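Local structure of 6b protein (Agrobacterium vitis, 3AQ2) at residues A[44-57]-A[185-197]. The protein disturbs the proliferation of plant cells, has an ADP-ribosylation fold, and probably acts as a toxin linked to the plant microRNA machinery. Numbering follows the deposited sequence.
Sequences FNRSVVNPNEYDDE and REFQLSDLIHYPI
Glu186 reaches across to the 44-57 loop, and its side chain can be followed atom by atom. Glu186 CB sits 3.8 Å from Asp56 OD2, next to the two bonds that tie the segments: Asp56 N donates to Glu186 O, and Glu186 N points almost straight (175°) at Asp56 OD2 on the anti side of that carboxylate. CG, anti to the backbone N (chi1 -172°), runs past Asp55 CB, and the extended chain carries the carboxylate into the mouth of the loop. There the two oxygens part company. Glu186 OE1 takes Ser47 OG on its syn lone pair at 2.5 Å, with Val49 CG2 also close to it; Glu186 OE2 accepts from Val48 N on its syn side at 2.8 Å, and also receives a water that bridges to Asp55 OD2. Three donors thus hold the carboxylate, and the bridging water may ease the nearness of two acidic groups. Ser47 OG in turn accepts from Val49 N and Asn50 N, an ST turn and ST motif running directly into the type I turn from Asn50 to Glu53. In the ADP-ribosylation fold of this protein, the loop links strands 41-43 and 58-60, while segment 185-197 contains strand 192-194, paired antiparallel with 83-85. Further along, the Asn45 and Gln188 amides stack with planes 6° apart. Gln188's amide is fixed in rotation by bonds to both His194 N and His194 O, while Asn45 ND2 donates to Asp55 OD2 from above that carboxylate's plane. The His194 ring meets Asn45 OD1 at its edge, 3.0 Å from His194 CD2, and NE2 gives Phe44 O a weak bond; ND1 bonds Arg82 O. Beyond it, Pro196 CD lies over one face of the Phe44 ring, a CH-pi contact 3.6 Å from the centroid.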
# COMPACT_ATOMS: atom_id res chain seq x y z
N PHE A 44 -1.70 -9.86 11.80
CA PHE A 44 -0.28 -9.53 11.71
C PHE A 44 0.29 -8.74 12.86
O PHE A 44 1.45 -8.95 13.23
CB PHE A 44 0.03 -8.81 10.39
CG PHE A 44 -0.81 -7.58 10.14
CD1 PHE A 44 -0.36 -6.31 10.53
CD2 PHE A 44 -2.05 -7.69 9.52
CE1 PHE A 44 -1.13 -5.17 10.30
CE2 PHE A 44 -2.84 -6.54 9.28
CZ PHE A 44 -2.37 -5.28 9.68
N ASN A 45 -0.51 -7.85 13.44
CA ASN A 45 -0.05 -7.00 14.53
C ASN A 45 -0.54 -7.47 15.88
O ASN A 45 -1.75 -7.66 16.07
CB ASN A 45 -0.47 -5.54 14.30
CG ASN A 45 0.25 -4.59 15.25
OD1 ASN A 45 1.48 -4.46 15.20
ND2 ASN A 45 -0.51 -3.92 16.12
N ARG A 46 0.39 -7.63 16.82
CA ARG A 46 0.05 -8.05 18.19
C ARG A 46 -0.70 -6.96 18.95
O ARG A 46 -0.41 -5.77 18.82
CB ARG A 46 1.32 -8.44 18.95
CG ARG A 46 2.06 -9.61 18.33
CD ARG A 46 1.28 -10.92 18.47
NE ARG A 46 1.78 -11.96 17.56
CZ ARG A 46 1.25 -13.17 17.43
NH1 ARG A 46 0.20 -13.53 18.14
NH2 ARG A 46 1.79 -14.03 16.56
N SER A 47 -1.70 -7.39 19.71
CA SER A 47 -2.50 -6.47 20.51
C SER A 47 -1.65 -5.83 21.59
O SER A 47 -0.75 -6.47 22.15
CB SER A 47 -3.65 -7.25 21.16
OG SER A 47 -4.36 -6.45 22.09
N VAL A 48 -1.93 -4.56 21.88
CA VAL A 48 -1.30 -3.88 23.02
C VAL A 48 -2.05 -4.19 24.32
O VAL A 48 -1.53 -3.98 25.41
CB VAL A 48 -1.19 -2.35 22.77
CG1 VAL A 48 -0.35 -1.70 23.82
CG2 VAL A 48 -0.54 -2.09 21.42
N VAL A 49 -3.26 -4.71 24.18
CA VAL A 49 -4.09 -5.11 25.32
C VAL A 49 -3.73 -6.53 25.78
O VAL A 49 -3.49 -6.76 26.97
CB VAL A 49 -5.60 -4.97 25.00
CG1 VAL A 49 -6.46 -5.42 26.18
CG2 VAL A 49 -5.93 -3.52 24.67
N ASN A 50 -3.71 -7.48 24.85
CA ASN A 50 -3.09 -8.79 25.12
C ASN A 50 -2.02 -9.11 24.08
O ASN A 50 -2.34 -9.56 22.98
CB ASN A 50 -4.14 -9.90 25.23
CG ASN A 50 -3.53 -11.25 25.61
OD1 ASN A 50 -2.31 -11.46 25.51
ND2 ASN A 50 -4.38 -12.17 26.04
N PRO A 51 -0.74 -8.86 24.43
CA PRO A 51 0.46 -8.89 23.56
C PRO A 51 0.77 -10.23 22.89
O PRO A 51 1.62 -10.29 21.99
CB PRO A 51 1.59 -8.51 24.52
CG PRO A 51 0.93 -7.77 25.61
CD PRO A 51 -0.39 -8.44 25.80
N ASN A 52 0.08 -11.27 23.33
CA ASN A 52 0.27 -12.60 22.76
C ASN A 52 -0.77 -12.91 21.69
O ASN A 52 -0.57 -13.84 20.90
CB ASN A 52 0.20 -13.67 23.85
CG ASN A 52 1.13 -13.39 25.01
OD1 ASN A 52 2.33 -13.16 24.83
ND2 ASN A 52 0.58 -13.44 26.21
N GLU A 53 -1.86 -12.14 21.68
CA GLU A 53 -2.93 -12.29 20.68
C GLU A 53 -2.80 -11.19 19.65
O GLU A 53 -2.11 -10.20 19.88
CB GLU A 53 -4.31 -12.15 21.32
CG GLU A 53 -4.69 -13.19 22.37
CD GLU A 53 -6.14 -13.06 22.82
OE1 GLU A 53 -6.76 -11.99 22.61
OE2 GLU A 53 -6.68 -14.04 23.40
N TYR A 54 -3.48 -11.35 18.52
CA TYR A 54 -3.47 -10.31 17.50
C TYR A 54 -4.48 -9.21 17.81
O TYR A 54 -5.47 -9.46 18.51
CB TYR A 54 -3.81 -10.89 16.13
CG TYR A 54 -2.77 -11.82 15.55
CD1 TYR A 54 -3.02 -13.18 15.44
CD2 TYR A 54 -1.55 -11.33 15.09
CE1 TYR A 54 -2.08 -14.05 14.90
CE2 TYR A 54 -0.59 -12.19 14.54
CZ TYR A 54 -0.87 -13.54 14.45
OH TYR A 54 0.06 -14.39 13.89
N ASP A 55 -4.25 -8.01 17.28
CA ASP A 55 -5.29 -6.97 17.33
C ASP A 55 -6.39 -7.27 16.30
O ASP A 55 -6.46 -8.38 15.77
CB ASP A 55 -4.69 -5.54 17.21
CG ASP A 55 -4.17 -5.19 15.81
OD1 ASP A 55 -4.46 -5.91 14.82
OD2 ASP A 55 -3.47 -4.16 15.71
N ASP A 56 -7.27 -6.30 16.04
CA ASP A 56 -8.45 -6.58 15.23
C ASP A 56 -8.25 -6.44 13.71
O ASP A 56 -9.16 -6.74 12.94
CB ASP A 56 -9.64 -5.74 15.68
CG ASP A 56 -10.12 -6.11 17.07
OD1 ASP A 56 -10.24 -7.33 17.35
OD2 ASP A 56 -10.38 -5.20 17.88
N GLU A 57 -7.07 -5.99 13.28
CA GLU A 57 -6.85 -5.70 11.85
C GLU A 57 -6.42 -6.95 11.10
O GLU A 57 -5.50 -7.65 11.53
CB GLU A 57 -5.82 -4.58 11.66
CG GLU A 57 -5.78 -4.06 10.23
CD GLU A 57 -5.01 -2.75 10.07
OE1 GLU A 57 -4.38 -2.28 11.04
OE2 GLU A 57 -5.07 -2.18 8.96
N ARG A 185 -12.88 -1.24 17.67
CA ARG A 185 -11.83 -2.20 17.33
C ARG A 185 -10.46 -1.69 17.74
O ARG A 185 -10.24 -0.47 17.82
CB ARG A 185 -11.83 -2.52 15.83
CG ARG A 185 -13.05 -3.30 15.40
CD ARG A 185 -13.17 -3.37 13.89
NE ARG A 185 -13.40 -2.05 13.31
CZ ARG A 185 -13.65 -1.83 12.02
NH1 ARG A 185 -13.70 -2.85 11.17
NH2 ARG A 185 -13.85 -0.60 11.58
N GLU A 186 -9.54 -2.62 17.99
CA GLU A 186 -8.17 -2.27 18.31
C GLU A 186 -7.31 -2.37 17.07
O GLU A 186 -7.20 -3.43 16.46
CB GLU A 186 -7.57 -3.18 19.39
CG GLU A 186 -6.21 -2.67 19.83
CD GLU A 186 -5.33 -3.73 20.48
OE1 GLU A 186 -5.87 -4.68 21.08
OE2 GLU A 186 -4.10 -3.57 20.37
N PHE A 187 -6.69 -1.25 16.72
CA PHE A 187 -5.77 -1.21 15.60
C PHE A 187 -4.82 -0.02 15.74
O PHE A 187 -5.05 0.88 16.55
CB PHE A 187 -6.52 -1.19 14.25
CG PHE A 187 -7.50 -0.05 14.12
CD1 PHE A 187 -7.07 1.23 13.76
CD2 PHE A 187 -8.86 -0.26 14.34
CE1 PHE A 187 -7.98 2.28 13.63
CE2 PHE A 187 -9.78 0.78 14.20
CZ PHE A 187 -9.34 2.06 13.85
N GLN A 188 -3.75 -0.04 14.96
CA GLN A 188 -2.71 0.99 15.07
C GLN A 188 -3.12 2.31 14.45
O GLN A 188 -3.71 2.33 13.37
CB GLN A 188 -1.45 0.53 14.36
CG GLN A 188 -0.79 -0.67 14.96
CD GLN A 188 0.26 -1.18 14.03
OE1 GLN A 188 1.43 -0.79 14.12
NE2 GLN A 188 -0.14 -2.05 13.10
N LEU A 189 -2.77 3.39 15.13
CA LEU A 189 -2.93 4.74 14.61
C LEU A 189 -1.62 5.48 14.80
O LEU A 189 -1.29 5.89 15.92
CB LEU A 189 -4.06 5.47 15.32
CG LEU A 189 -5.50 5.22 14.86
CD1 LEU A 189 -6.46 5.84 15.87
CD2 LEU A 189 -5.74 5.80 13.48
N SER A 190 -0.89 5.63 13.71
CA SER A 190 0.45 6.22 13.73
C SER A 190 0.82 6.64 12.31
O SER A 190 0.22 6.18 11.33
CB SER A 190 1.48 5.21 14.24
OG SER A 190 2.73 5.84 14.45
N ASP A 191 1.84 7.49 12.19
CA ASP A 191 2.32 7.84 10.85
C ASP A 191 3.23 6.77 10.25
O ASP A 191 3.55 6.81 9.05
CB ASP A 191 2.96 9.21 10.85
CG ASP A 191 1.95 10.31 11.11
OD1 ASP A 191 0.98 10.43 10.32
OD2 ASP A 191 2.12 11.05 12.10
N LEU A 192 3.63 5.81 11.08
CA LEU A 192 4.26 4.57 10.60
C LEU A 192 3.70 3.42 11.42
O LEU A 192 3.87 3.37 12.65
CB LEU A 192 5.79 4.59 10.77
CG LEU A 192 6.69 5.38 9.83
CD1 LEU A 192 8.12 5.25 10.33
CD2 LEU A 192 6.59 4.90 8.39
N ILE A 193 3.03 2.49 10.75
CA ILE A 193 2.44 1.33 11.41
C ILE A 193 3.11 0.03 10.97
O ILE A 193 3.66 -0.05 9.87
CB ILE A 193 0.90 1.25 11.16
CG1 ILE A 193 0.57 1.09 9.67
CG2 ILE A 193 0.21 2.49 11.74
CD1 ILE A 193 -0.90 0.75 9.39
N HIS A 194 3.10 -0.96 11.84
CA HIS A 194 3.50 -2.31 11.46
C HIS A 194 2.45 -2.89 10.50
O HIS A 194 1.27 -2.98 10.84
CB HIS A 194 3.63 -3.17 12.71
CG HIS A 194 3.80 -4.62 12.45
ND1 HIS A 194 4.63 -5.13 11.47
CD2 HIS A 194 3.29 -5.70 13.10
CE1 HIS A 194 4.59 -6.45 11.50
NE2 HIS A 194 3.78 -6.82 12.47
N TYR A 195 2.88 -3.28 9.30
CA TYR A 195 1.94 -3.72 8.26
C TYR A 195 2.67 -4.57 7.21
O TYR A 195 3.76 -4.20 6.79
CB TYR A 195 1.31 -2.49 7.59
CG TYR A 195 0.08 -2.80 6.76
CD1 TYR A 195 -1.20 -2.65 7.31
CD2 TYR A 195 0.19 -3.24 5.44
CE1 TYR A 195 -2.34 -2.93 6.56
CE2 TYR A 195 -0.94 -3.54 4.68
CZ TYR A 195 -2.20 -3.37 5.25
OH TYR A 195 -3.33 -3.66 4.51
N PRO A 196 2.07 -5.70 6.80
CA PRO A 196 2.78 -6.57 5.85
C PRO A 196 2.89 -5.94 4.47
O PRO A 196 1.91 -5.41 3.95
CB PRO A 196 1.91 -7.83 5.78
CG PRO A 196 1.01 -7.75 7.00
CD PRO A 196 0.76 -6.29 7.16
N ILE A 197 4.09 -5.99 3.91
CA ILE A 197 4.33 -5.49 2.56
C ILE A 197 4.58 -6.69 1.66
O ILE A 197 5.41 -7.54 1.97
CB ILE A 197 5.56 -4.53 2.55
CG1 ILE A 197 5.39 -3.40 3.58
CG2 ILE A 197 5.80 -3.98 1.13
CD1 ILE A 197 4.12 -2.54 3.41
O HOH W 1 -3.16 -2.52 13.47
O HOH W 2 -3.14 -2.42 17.98